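Local coordinates for protein alcohol dehydrogenase (Aeropyrum pernix, PDB 1H2B) that probably oxidises alcohols with NAD+ as electron acceptor, working as a zinc-dependent dehydrogenase of the medium-chain family type, at residues R116-E124 and G306-E314; T183-G194 and G254-V262. All blocks are in the same frame, centred on the assembly; numbering follows the deposited sequence.

Contact 1 (R116-E124 and G306-E314). With NAJ (nicotinamide-adenine-dinucleotide (acidic form)), chain I; OCA (octanoic acid (caprylic acid)), chain H.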
loop_
_atom_site.group_PDB
_atom_site.type_symbol
_atom_site.label_atom_id
_atom_site.label_comp_id
_atom_site.label_asym_id
_atom_site.label_seq_id
_atom_site.Cartn_x
_atom_site.Cartn_y
_atom_site.Cartn_z
ATOM N N ARG B 116 5.170 18.467 -7.620
ATOM C CA ARG B 116 4.357 18.765 -6.450
ATOM C C ARG B 116 4.015 17.452 -5.729
ATOM O O ARG B 116 3.565 17.467 -4.571
ATOM C CB ARG B 116 3.056 19.492 -6.858
ATOM C CG ARG B 116 3.139 21.011 -7.130
ATOM C CD ARG B 116 3.831 21.821 -6.061
ATOM N NE ARG B 116 3.041 22.184 -4.860
ATOM C CZ ARG B 116 2.415 23.356 -4.689
ATOM N NH1 ARG B 116 2.349 24.243 -5.682
ATOM N NH2 ARG B 116 1.842 23.638 -3.520
ATOM N N ALA B 117 4.120 16.316 -6.424
ATOM C CA ALA B 117 3.921 15.032 -5.763
ATOM C C ALA B 117 5.242 14.406 -5.311
ATOM O O ALA B 117 5.243 13.337 -4.668
ATOM C CB ALA B 117 3.182 14.065 -6.683
ATOM N N GLY B 118 6.358 15.020 -5.692
ATOM C CA GLY B 118 7.640 14.559 -5.196
ATOM C C GLY B 118 8.378 13.602 -6.113
ATOM O O GLY B 118 9.364 13.008 -5.700
ATOM N N GLU B 119 7.907 13.442 -7.335
ATOM C CA GLU B 119 8.566 12.479 -8.259
ATOM C C GLU B 119 9.460 13.208 -9.257
ATOM O O GLU B 119 9.029 13.519 -10.379
ATOM C CB GLU B 119 7.539 11.590 -8.978
ATOM C CG GLU B 119 6.827 10.621 -8.028
ATOM C CD GLU B 119 7.684 9.451 -7.560
ATOM O OE1 GLU B 119 8.916 9.557 -7.517
ATOM O OE2 GLU B 119 7.096 8.417 -7.192
ATOM N N ASP B 120 10.694 13.510 -8.834
ATOM C CA ASP B 120 11.599 14.339 -9.625
ATOM C C ASP B 120 11.793 13.802 -11.023
ATOM O O ASP B 120 11.893 14.590 -11.956
ATOM C CB ASP B 120 12.975 14.429 -8.984
ATOM C CG ASP B 120 12.942 15.019 -7.591
ATOM O OD1 ASP B 120 12.367 14.380 -6.645
ATOM O OD2 ASP B 120 13.516 16.125 -7.367
ATOM N N MET B 121 11.839 12.468 -11.176
ATOM C CA MET B 121 12.095 11.905 -12.501
ATOM C C MET B 121 10.946 12.048 -13.463
ATOM O O MET B 121 11.089 11.750 -14.658
ATOM C CB MET B 121 12.577 10.443 -12.428
ATOM C CG MET B 121 13.868 10.208 -11.598
ATOM S SD MET B 121 15.226 11.258 -12.160
ATOM C CE MET B 121 15.330 10.793 -13.829
ATOM N N HIS B 122 9.808 12.554 -12.975
ATOM C CA HIS B 122 8.636 12.652 -13.838
ATOM C C HIS B 122 8.205 14.093 -14.025
ATOM O O HIS B 122 7.097 14.387 -14.512
ATOM C CB HIS B 122 7.542 11.732 -13.320
ATOM C CG HIS B 122 7.956 10.302 -13.416
ATOM N ND1 HIS B 122 8.107 9.648 -14.618
ATOM C CD2 HIS B 122 8.345 9.429 -12.459
ATOM C CE1 HIS B 122 8.563 8.421 -14.399
ATOM N NE2 HIS B 122 8.710 8.267 -13.094
ATOM N N CYS B 123 9.113 14.991 -13.664
ATOM C CA CYS B 123 8.879 16.403 -13.853
ATOM C C CYS B 123 8.821 16.770 -15.334
ATOM O O CYS B 123 9.605 16.297 -16.141
ATOM C CB CYS B 123 9.935 17.198 -13.090
ATOM S SG CYS B 123 9.668 17.037 -11.313
ATOM N N GLU B 124 7.824 17.579 -15.685
ATOM C CA GLU B 124 7.578 17.968 -17.075
ATOM C C GLU B 124 8.754 18.640 -17.771
ATOM O O GLU B 124 8.997 18.409 -18.956
ATOM C CB GLU B 124 6.362 18.906 -17.141
ATOM C CG GLU B 124 5.032 18.198 -16.921
ATOM C CD GLU B 124 4.119 18.317 -18.130
ATOM O OE1 GLU B 124 4.112 19.403 -18.769
ATOM O OE2 GLU B 124 3.415 17.325 -18.454
ATOM N N GLY B 306 9.589 -1.385 -14.344
ATOM C CA GLY B 306 10.760 -0.543 -14.500
ATOM C C GLY B 306 11.008 0.295 -13.263
ATOM O O GLY B 306 10.096 0.600 -12.492
ATOM N N SER B 307 12.279 0.660 -13.083
ATOM C CA SER B 307 12.614 1.591 -12.012
ATOM C C SER B 307 13.596 2.592 -12.587
ATOM O O SER B 307 14.509 2.191 -13.299
ATOM C CB SER B 307 13.249 0.847 -10.826
ATOM O OG SER B 307 13.140 1.636 -9.650
ATOM N N LEU B 308 13.390 3.874 -12.292
ATOM C CA LEU B 308 14.103 4.975 -12.949
ATOM C C LEU B 308 14.727 5.862 -11.853
ATOM O O LEU B 308 14.007 6.570 -11.152
ATOM C CB LEU B 308 13.109 5.822 -13.776
ATOM C CG LEU B 308 13.722 7.083 -14.431
ATOM C CD1 LEU B 308 14.807 6.718 -15.432
ATOM C CD2 LEU B 308 12.574 7.851 -15.145
ATOM N N VAL B 309 16.058 5.797 -11.754
ATOM C CA VAL B 309 16.828 6.653 -10.833
ATOM C C VAL B 309 16.084 6.729 -9.512
ATOM O O VAL B 309 15.835 5.706 -8.914
ATOM C CB VAL B 309 17.167 8.012 -11.511
ATOM C CG1 VAL B 309 18.284 8.751 -10.720
ATOM C CG2 VAL B 309 17.686 7.840 -12.948
ATOM N N GLY B 310 15.778 7.930 -9.006
ATOM C CA GLY B 310 14.893 8.013 -7.845
ATOM C C GLY B 310 14.603 9.457 -7.568
ATOM O O GLY B 310 14.986 10.360 -8.321
ATOM N N ASN B 311 13.846 9.682 -6.500
ATOM C CA ASN B 311 13.433 11.054 -6.230
ATOM C C ASN B 311 14.338 11.696 -5.157
ATOM O O ASN B 311 15.265 11.064 -4.649
ATOM C CB ASN B 311 11.934 11.113 -5.931
ATOM C CG ASN B 311 11.545 10.390 -4.666
ATOM O OD1 ASN B 311 12.294 10.364 -3.694
ATOM N ND2 ASN B 311 10.349 9.772 -4.670
ATOM N N TYR B 312 14.074 12.970 -4.867
ATOM C CA TYR B 312 14.971 13.701 -3.970
ATOM C C TYR B 312 14.945 13.147 -2.568
ATOM O O TYR B 312 15.981 13.029 -1.920
ATOM C CB TYR B 312 14.561 15.151 -3.967
ATOM C CG TYR B 312 15.462 16.058 -3.167
ATOM C CD1 TYR B 312 16.605 16.635 -3.740
ATOM C CD2 TYR B 312 15.151 16.344 -1.862
ATOM C CE1 TYR B 312 17.419 17.509 -3.039
ATOM C CE2 TYR B 312 15.973 17.225 -1.101
ATOM C CZ TYR B 312 17.094 17.795 -1.697
ATOM O OH TYR B 312 17.901 18.662 -0.966
ATOM N N VAL B 313 13.750 12.797 -2.121
ATOM C CA VAL B 313 13.639 12.226 -0.772
ATOM C C VAL B 313 14.415 10.904 -0.670
ATOM O O VAL B 313 15.108 10.644 0.322
ATOM C CB VAL B 313 12.168 12.100 -0.334
ATOM C CG1 VAL B 313 12.013 11.207 0.895
ATOM C CG2 VAL B 313 11.599 13.521 -0.081
ATOM N N GLU B 314 14.314 10.087 -1.704
ATOM C CA GLU B 314 15.060 8.817 -1.742
ATOM C C GLU B 314 16.580 9.059 -1.705
ATOM O O GLU B 314 17.296 8.340 -1.015
ATOM C CB GLU B 314 14.673 8.029 -3.001
ATOM C CG GLU B 314 13.278 7.437 -2.807
ATOM C CD GLU B 314 12.629 6.898 -4.081
ATOM O OE1 GLU B 314 13.015 7.299 -5.203
ATOM O OE2 GLU B 314 11.702 6.067 -3.921
HETATM P PA NAJ I . 28.179 -2.172 -14.729
HETATM O O1A NAJ I . 28.869 -2.336 -16.055
HETATM O O2A NAJ I . 28.962 -1.600 -13.537
HETATM O O5B NAJ I . 27.656 -3.565 -14.148
HETATM C C5B NAJ I . 27.077 -4.577 -14.984
HETATM C C4B NAJ I . 27.336 -5.871 -14.231
HETATM O O4B NAJ I . 26.598 -6.905 -14.913
HETATM C C3B NAJ I . 28.812 -6.264 -14.165
HETATM O O3B NAJ I . 29.211 -6.619 -12.831
HETATM C C2B NAJ I . 28.794 -7.441 -15.131
HETATM O O2B NAJ I . 29.853 -8.387 -14.917
HETATM C C1B NAJ I . 27.410 -8.070 -14.923
HETATM N N9A NAJ I . 26.947 -8.924 -16.016
HETATM C C8A NAJ I . 27.178 -8.840 -17.396
HETATM N N7A NAJ I . 26.506 -9.843 -18.024
HETATM C C5A NAJ I . 25.858 -10.568 -17.066
HETATM C C6A NAJ I . 25.045 -11.673 -17.107
HETATM N N6A NAJ I . 24.754 -12.324 -18.241
HETATM N N1A NAJ I . 24.489 -12.119 -15.936
HETATM C C2A NAJ I . 24.777 -11.539 -14.713
HETATM N N3A NAJ I . 25.600 -10.468 -14.683
HETATM C C4A NAJ I . 26.133 -9.997 -15.841
HETATM O O3 NAJ I . 26.872 -1.317 -15.021
HETATM P PN NAJ I . 26.120 -0.244 -14.078
HETATM O O1N NAJ I . 26.703 1.081 -14.258
HETATM O O2N NAJ I . 25.976 -0.804 -12.720
HETATM O O5D NAJ I . 24.712 -0.175 -14.846
HETATM C C5D NAJ I . 23.882 -1.334 -14.823
HETATM C C4D NAJ I . 22.752 -1.160 -15.824
HETATM O O4D NAJ I . 21.830 -0.197 -15.283
HETATM C C3D NAJ I . 23.192 -0.577 -17.167
HETATM O O3D NAJ I . 22.276 -1.040 -18.176
HETATM C C2D NAJ I . 22.998 0.932 -16.965
HETATM O O2D NAJ I . 22.869 1.683 -18.140
HETATM C C1D NAJ I . 21.677 0.878 -16.178
HETATM N N1N NAJ I . 21.259 2.067 -15.435
HETATM C C2N NAJ I . 19.917 2.203 -15.231
HETATM C C3N NAJ I . 19.442 3.266 -14.481
HETATM C C7N NAJ I . 17.968 3.442 -14.315
HETATM O O7N NAJ I . 17.602 4.549 -13.647
HETATM N N7N NAJ I . 17.032 2.570 -14.704
HETATM C C4N NAJ I . 20.318 4.229 -13.880
HETATM C C5N NAJ I . 21.704 3.921 -13.986
HETATM C C6N NAJ I . 22.154 2.882 -14.778
HETATM C C1 OCA H . 21.113 6.906 -15.672
HETATM C C2 OCA H . 20.002 6.697 -16.711
HETATM C C3 OCA H . 18.891 7.748 -16.545
HETATM C C4 OCA H . 17.950 7.877 -17.732
HETATM C C5 OCA H . 17.020 9.068 -17.509
HETATM C C6 OCA H . 15.909 9.110 -18.556
HETATM C C7 OCA H . 14.888 10.217 -18.319
HETATM C C8 OCA H . 13.838 10.170 -19.415
HETATM O O1 OCA H . 22.194 6.260 -15.762
HETATM O O2 OCA H . 20.939 7.690 -14.716
HETATM O O HOH W 1 10.872 13.396 -3.362
#
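The capping box that begins helix 312-323 is where the loop after helix 113-116 takes hold, through E119 and D120 on N311 and Y312. N311 is the N-cap: its OD1 accepts from E314 N at 2.8 Å, and E314 OE1 takes N311 N at 2.8 Å. With CG between the backbone N and the carbonyl carbon (chi1 65°), OD1 faces the first helical turn while ND2 reaches E119 OE1, 3.2 Å away; that bond lies in the amide plane but lands above the carboxylate plane. D120 OD1 receives Y312 N at 2.8 Å, also from above its carboxylate, and a water bridges V313 N to G118 O, so three N-H groups of the first turn have acceptors. M121 bends at chi2, which brings SD to V309 CB (3.8 Å), and again at chi3, which lays CE by V309 CG2, while its CB rests on L308 CD2 (3.8 Å). L308 and V309 line the pocket: L308 CD1 meets the octanoic acid, and the backbone grips the nicotinamide carboxamide, V309 N giving to NAJ O7N at 2.7 Å and S307 O accepting NAJ N7N at 2.9 Å. R175 of helix 166-181 forms salt bridges to E119 and E314, H122 bonds to E301 of the second subunit, and D120 reaches R116 of the third, so the start of helix 312-323 and the loop lie against helix 166-181, two neighbouring subunits reaching them.

Contact 2 (T183-G194 and G254-V262). With NAJ (nicotinamide-adenine-dinucleotide (acidic form)), chain I.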
loop_
_atom_site.group_PDB
_atom_site.type_symbol
_atom_site.label_atom_id
_atom_site.label_comp_id
_atom_site.label_asym_id
_atom_site.label_seq_id
_atom_site.Cartn_x
_atom_site.Cartn_y
_atom_site.Cartn_z
ATOM N N THR B 183 7.201 -6.682 -1.246
ATOM C CA THR B 183 6.698 -8.046 -1.247
ATOM C C THR B 183 7.713 -9.089 -0.734
ATOM O O THR B 183 7.586 -10.287 -1.007
ATOM C CB THR B 183 6.227 -8.482 -2.626
ATOM O OG1 THR B 183 7.294 -8.356 -3.595
ATOM C CG2 THR B 183 5.085 -7.583 -3.145
ATOM N N LEU B 184 8.756 -8.626 -0.078
ATOM C CA LEU B 184 9.761 -9.556 0.440
ATOM C C LEU B 184 9.392 -9.766 1.914
ATOM O O LEU B 184 8.648 -8.972 2.483
ATOM C CB LEU B 184 11.198 -8.999 0.241
ATOM C CG LEU B 184 11.599 -9.139 -1.239
ATOM C CD1 LEU B 184 12.948 -8.405 -1.453
ATOM C CD2 LEU B 184 11.704 -10.607 -1.752
ATOM N N TYR B 185 9.798 -10.902 2.442
ATOM C CA TYR B 185 9.433 -11.284 3.819
ATOM C C TYR B 185 10.471 -12.317 4.213
ATOM O O TYR B 185 11.184 -12.814 3.335
ATOM C CB TYR B 185 8.037 -11.874 3.807
ATOM C CG TYR B 185 7.847 -13.004 2.820
ATOM C CD1 TYR B 185 8.220 -14.300 3.122
ATOM C CD2 TYR B 185 7.251 -12.764 1.567
ATOM C CE1 TYR B 185 8.043 -15.342 2.206
ATOM C CE2 TYR B 185 7.065 -13.781 0.667
ATOM C CZ TYR B 185 7.457 -15.074 0.992
ATOM O OH TYR B 185 7.286 -16.101 0.095
ATOM N N PRO B 186 10.605 -12.691 5.502
ATOM C CA PRO B 186 11.575 -13.727 5.871
ATOM C C PRO B 186 11.330 -15.073 5.199
ATOM O O PRO B 186 10.211 -15.607 5.273
ATOM C CB PRO B 186 11.415 -13.854 7.416
ATOM C CG PRO B 186 10.782 -12.499 7.830
ATOM C CD PRO B 186 9.863 -12.163 6.668
ATOM N N GLY B 187 12.345 -15.604 4.521
ATOM C CA GLY B 187 12.161 -16.831 3.763
ATOM C C GLY B 187 11.948 -16.586 2.257
ATOM O O GLY B 187 12.087 -17.534 1.451
ATOM N N ALA B 188 11.652 -15.338 1.890
ATOM C CA ALA B 188 11.530 -14.985 0.459
ATOM C C ALA B 188 12.937 -14.950 -0.095
ATOM O O ALA B 188 13.902 -14.628 0.626
ATOM C CB ALA B 188 10.923 -13.609 0.317
ATOM N N TYR B 189 13.029 -15.179 -1.405
ATOM C CA TYR B 189 14.309 -15.061 -2.084
ATOM C C TYR B 189 14.261 -13.896 -3.053
ATOM O O TYR B 189 13.275 -13.654 -3.733
ATOM C CB TYR B 189 14.579 -16.278 -2.968
ATOM C CG TYR B 189 14.779 -17.580 -2.207
ATOM C CD1 TYR B 189 13.685 -18.411 -1.922
ATOM C CD2 TYR B 189 16.054 -17.946 -1.793
ATOM C CE1 TYR B 189 13.885 -19.593 -1.236
ATOM C CE2 TYR B 189 16.261 -19.118 -1.093
ATOM C CZ TYR B 189 15.175 -19.926 -0.833
ATOM O OH TYR B 189 15.398 -21.138 -0.136
ATOM N N VAL B 190 15.379 -13.205 -3.124
ATOM C CA VAL B 190 15.563 -12.135 -4.130
ATOM C C VAL B 190 16.820 -12.458 -4.920
ATOM O O VAL B 190 17.863 -12.709 -4.339
ATOM C CB VAL B 190 15.572 -10.726 -3.498
ATOM C CG1 VAL B 190 16.595 -10.571 -2.364
ATOM C CG2 VAL B 190 15.792 -9.642 -4.567
ATOM N N ALA B 191 16.702 -12.466 -6.250
ATOM C CA ALA B 191 17.884 -12.593 -7.127
ATOM C C ALA B 191 18.282 -11.197 -7.564
ATOM O O ALA B 191 17.471 -10.451 -8.144
ATOM C CB ALA B 191 17.560 -13.389 -8.359
ATOM N N ILE B 192 19.519 -10.824 -7.262
ATOM C CA ILE B 192 20.044 -9.526 -7.678
ATOM C C ILE B 192 21.017 -9.866 -8.792
ATOM O O ILE B 192 21.992 -10.604 -8.567
ATOM C CB ILE B 192 20.661 -8.736 -6.437
ATOM C CG1 ILE B 192 21.137 -7.335 -6.835
ATOM C CG2 ILE B 192 21.738 -9.566 -5.659
ATOM C CD1 ILE B 192 22.390 -7.311 -7.681
ATOM N N VAL B 193 20.717 -9.416 -10.002
ATOM C CA VAL B 193 21.454 -9.885 -11.169
ATOM C C VAL B 193 22.332 -8.761 -11.676
ATOM O O VAL B 193 21.815 -7.720 -12.115
ATOM C CB VAL B 193 20.452 -10.308 -12.269
ATOM C CG1 VAL B 193 21.212 -10.730 -13.541
ATOM C CG2 VAL B 193 19.524 -11.400 -11.748
ATOM N N GLY B 194 23.670 -8.970 -11.619
ATOM C CA GLY B 194 24.617 -7.954 -12.009
ATOM C C GLY B 194 25.170 -7.252 -10.806
ATOM O O GLY B 194 24.495 -6.370 -10.276
ATOM N N GLY B 254 11.438 -20.848 -7.537
ATOM C CA GLY B 254 11.888 -19.566 -8.085
ATOM C C GLY B 254 11.940 -18.475 -7.025
ATOM O O GLY B 254 11.688 -18.691 -5.831
ATOM N N VAL B 255 12.244 -17.253 -7.464
ATOM C CA VAL B 255 12.397 -16.127 -6.552
ATOM C C VAL B 255 11.166 -15.256 -6.480
ATOM O O VAL B 255 10.407 -15.101 -7.437
ATOM C CB VAL B 255 13.637 -15.273 -6.895
ATOM C CG1 VAL B 255 14.920 -16.142 -6.874
ATOM C CG2 VAL B 255 13.498 -14.612 -8.270
ATOM N N ASN B 256 10.986 -14.663 -5.316
ATOM C CA ASN B 256 9.896 -13.716 -5.112
ATOM C C ASN B 256 10.129 -12.412 -5.872
ATOM O O ASN B 256 9.172 -11.760 -6.356
ATOM C CB ASN B 256 9.763 -13.439 -3.621
ATOM C CG ASN B 256 9.487 -14.703 -2.839
ATOM O OD1 ASN B 256 10.350 -15.530 -2.593
ATOM N ND2 ASN B 256 8.213 -14.873 -2.486
ATOM N N VAL B 257 11.387 -11.982 -5.943
ATOM C CA VAL B 257 11.749 -10.762 -6.693
ATOM C C VAL B 257 13.073 -11.048 -7.407
ATOM O O VAL B 257 13.968 -11.652 -6.824
ATOM C CB VAL B 257 11.981 -9.567 -5.785
ATOM C CG1 VAL B 257 12.477 -8.365 -6.610
ATOM C CG2 VAL B 257 10.671 -9.140 -5.066
ATOM N N ALA B 258 13.132 -10.692 -8.697
ATOM C CA ALA B 258 14.428 -10.648 -9.397
ATOM C C ALA B 258 14.675 -9.216 -9.796
ATOM O O ALA B 258 13.727 -8.492 -10.087
ATOM C CB ALA B 258 14.400 -11.527 -10.638
ATOM N N MET B 259 15.946 -8.800 -9.801
ATOM C CA MET B 259 16.301 -7.405 -10.082
ATOM C C MET B 259 17.371 -7.433 -11.145
ATOM O O MET B 259 18.434 -7.971 -10.909
ATOM C CB MET B 259 16.830 -6.730 -8.797
ATOM C CG MET B 259 15.801 -6.824 -7.624
ATOM S SD MET B 259 16.375 -5.888 -6.246
ATOM C CE MET B 259 15.999 -4.223 -6.766
ATOM N N ASP B 260 17.079 -6.881 -12.335
ATOM C CA ASP B 260 18.074 -6.919 -13.406
ATOM C C ASP B 260 18.847 -5.608 -13.400
ATOM O O ASP B 260 18.293 -4.565 -13.800
ATOM C CB ASP B 260 17.357 -7.093 -14.745
ATOM C CG ASP B 260 18.326 -7.232 -15.887
ATOM O OD1 ASP B 260 19.519 -6.932 -15.692
ATOM O OD2 ASP B 260 17.958 -7.656 -17.001
ATOM N N PHE B 261 20.078 -5.663 -12.859
ATOM C CA PHE B 261 21.001 -4.523 -12.863
ATOM C C PHE B 261 22.062 -4.658 -13.950
ATOM O O PHE B 261 23.183 -4.165 -13.792
ATOM C CB PHE B 261 21.674 -4.396 -11.466
ATOM C CG PHE B 261 20.754 -3.899 -10.418
ATOM C CD1 PHE B 261 20.191 -4.758 -9.467
ATOM C CD2 PHE B 261 20.507 -2.535 -10.321
ATOM C CE1 PHE B 261 19.358 -4.235 -8.427
ATOM C CE2 PHE B 261 19.641 -2.011 -9.316
ATOM C CZ PHE B 261 19.105 -2.882 -8.331
ATOM N N VAL B 262 21.687 -5.333 -15.046
ATOM C CA VAL B 262 22.581 -5.488 -16.217
ATOM C C VAL B 262 21.897 -4.898 -17.466
ATOM O O VAL B 262 22.439 -3.974 -18.127
ATOM C CB VAL B 262 22.861 -6.966 -16.491
ATOM C CG1 VAL B 262 23.926 -7.089 -17.638
ATOM C CG2 VAL B 262 23.368 -7.677 -15.209
HETATM P PA NAJ I . 28.179 -2.172 -14.729
HETATM O O1A NAJ I . 28.869 -2.336 -16.055
HETATM O O2A NAJ I . 28.962 -1.600 -13.537
HETATM O O5B NAJ I . 27.656 -3.565 -14.148
HETATM C C5B NAJ I . 27.077 -4.577 -14.984
HETATM C C4B NAJ I . 27.336 -5.871 -14.231
HETATM O O4B NAJ I . 26.598 -6.905 -14.913
HETATM C C3B NAJ I . 28.812 -6.264 -14.165
HETATM O O3B NAJ I . 29.211 -6.619 -12.831
HETATM C C2B NAJ I . 28.794 -7.441 -15.131
HETATM O O2B NAJ I . 29.853 -8.387 -14.917
HETATM C C1B NAJ I . 27.410 -8.070 -14.923
HETATM N N9A NAJ I . 26.947 -8.924 -16.016
HETATM C C8A NAJ I . 27.178 -8.840 -17.396
HETATM N N7A NAJ I . 26.506 -9.843 -18.024
HETATM C C5A NAJ I . 25.858 -10.568 -17.066
HETATM C C6A NAJ I . 25.045 -11.673 -17.107
HETATM N N6A NAJ I . 24.754 -12.324 -18.241
HETATM N N1A NAJ I . 24.489 -12.119 -15.936
HETATM C C2A NAJ I . 24.777 -11.539 -14.713
HETATM N N3A NAJ I . 25.600 -10.468 -14.683
HETATM C C4A NAJ I . 26.133 -9.997 -15.841
HETATM O O3 NAJ I . 26.872 -1.317 -15.021
HETATM P PN NAJ I . 26.120 -0.244 -14.078
HETATM O O1N NAJ I . 26.703 1.081 -14.258
HETATM O O2N NAJ I . 25.976 -0.804 -12.720
HETATM O O5D NAJ I . 24.712 -0.175 -14.846
HETATM C C5D NAJ I . 23.882 -1.334 -14.823
HETATM C C4D NAJ I . 22.752 -1.160 -15.824
HETATM O O4D NAJ I . 21.830 -0.197 -15.283
HETATM C C3D NAJ I . 23.192 -0.577 -17.167
HETATM O O3D NAJ I . 22.276 -1.040 -18.176
HETATM C C2D NAJ I . 22.998 0.932 -16.965
HETATM O O2D NAJ I . 22.869 1.683 -18.140
HETATM C C1D NAJ I . 21.677 0.878 -16.178
HETATM N N1N NAJ I . 21.259 2.067 -15.435
HETATM C C2N NAJ I . 19.917 2.203 -15.231
HETATM C C3N NAJ I . 19.442 3.266 -14.481
HETATM C C7N NAJ I . 17.968 3.442 -14.315
HETATM O O7N NAJ I . 17.602 4.549 -13.647
HETATM N N7N NAJ I . 17.032 2.570 -14.704
HETATM C C4N NAJ I . 20.318 4.229 -13.880
HETATM C C5N NAJ I . 21.704 3.921 -13.986
HETATM C C6N NAJ I . 22.154 2.882 -14.778
HETATM O O HOH W 2 7.030 -10.773 -5.010
HETATM O O HOH W 3 6.524 -12.510 -2.780
#
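Two neighbouring parallel strands of the Rossmann fold that holds NAD meet here, V190 beside V257, A191 beside A258, I192 beside M259 and V193 beside D260. A191 sits at the centre of the backbone pairing, its N giving to V257 O at 2.9 Å and its O accepting M259 N at 2.8 Å. On the face carrying V190 and I192, V190 CG2 packs alongside V257 CB, and I192 CG1, anti to its backbone N (chi1 -176°), crosses F261 at CD1, 3.8 Å away. Where the second strand turns its corner, N256 reaches back: OD1 takes Y189 N at 3.0 Å, from above its carbonyl plane, while ND2 makes a weak bond to Y185 OH, the amide nearly perpendicular to the ring (85°). With an alanine here, Y189 N would probably lose its side-chain acceptor and Y185 OH its weak amide partner. At the other end the strands open onto the cofactor. G194, the first glycine of what fits a GxGxxG motif, has its CA only 3.4 Å from V262 CG2, so a CB on G194 would clash there; V262 O accepts NAJ O3D, a ribose hydroxyl, at 2.9 Å.

Overall arrangement
From the N terminus, the chain passes C54 and H79 of one zinc site and D109, C112 and C115 of another before reaching 116-124, the first half of contact 1. It then runs through helix 166-181 into 183-194, which opens contact 2. Past strands 213-218 and 234-237, 254-262 returns beside strand 189-193 and closes contact 2. The chain adds the remaining parallel strands and, leaving strand 303-306, closes contact 1, the longer loop, which encloses the shorter one. Contact 2 thus joins two inner strands of the six-stranded parallel sheet, whereas contact 1 ties the loop leaving strand 303-306 and the start of helix 312-323 to the loop after helix 113-116. The two never touch, yet both meet the same NAJ.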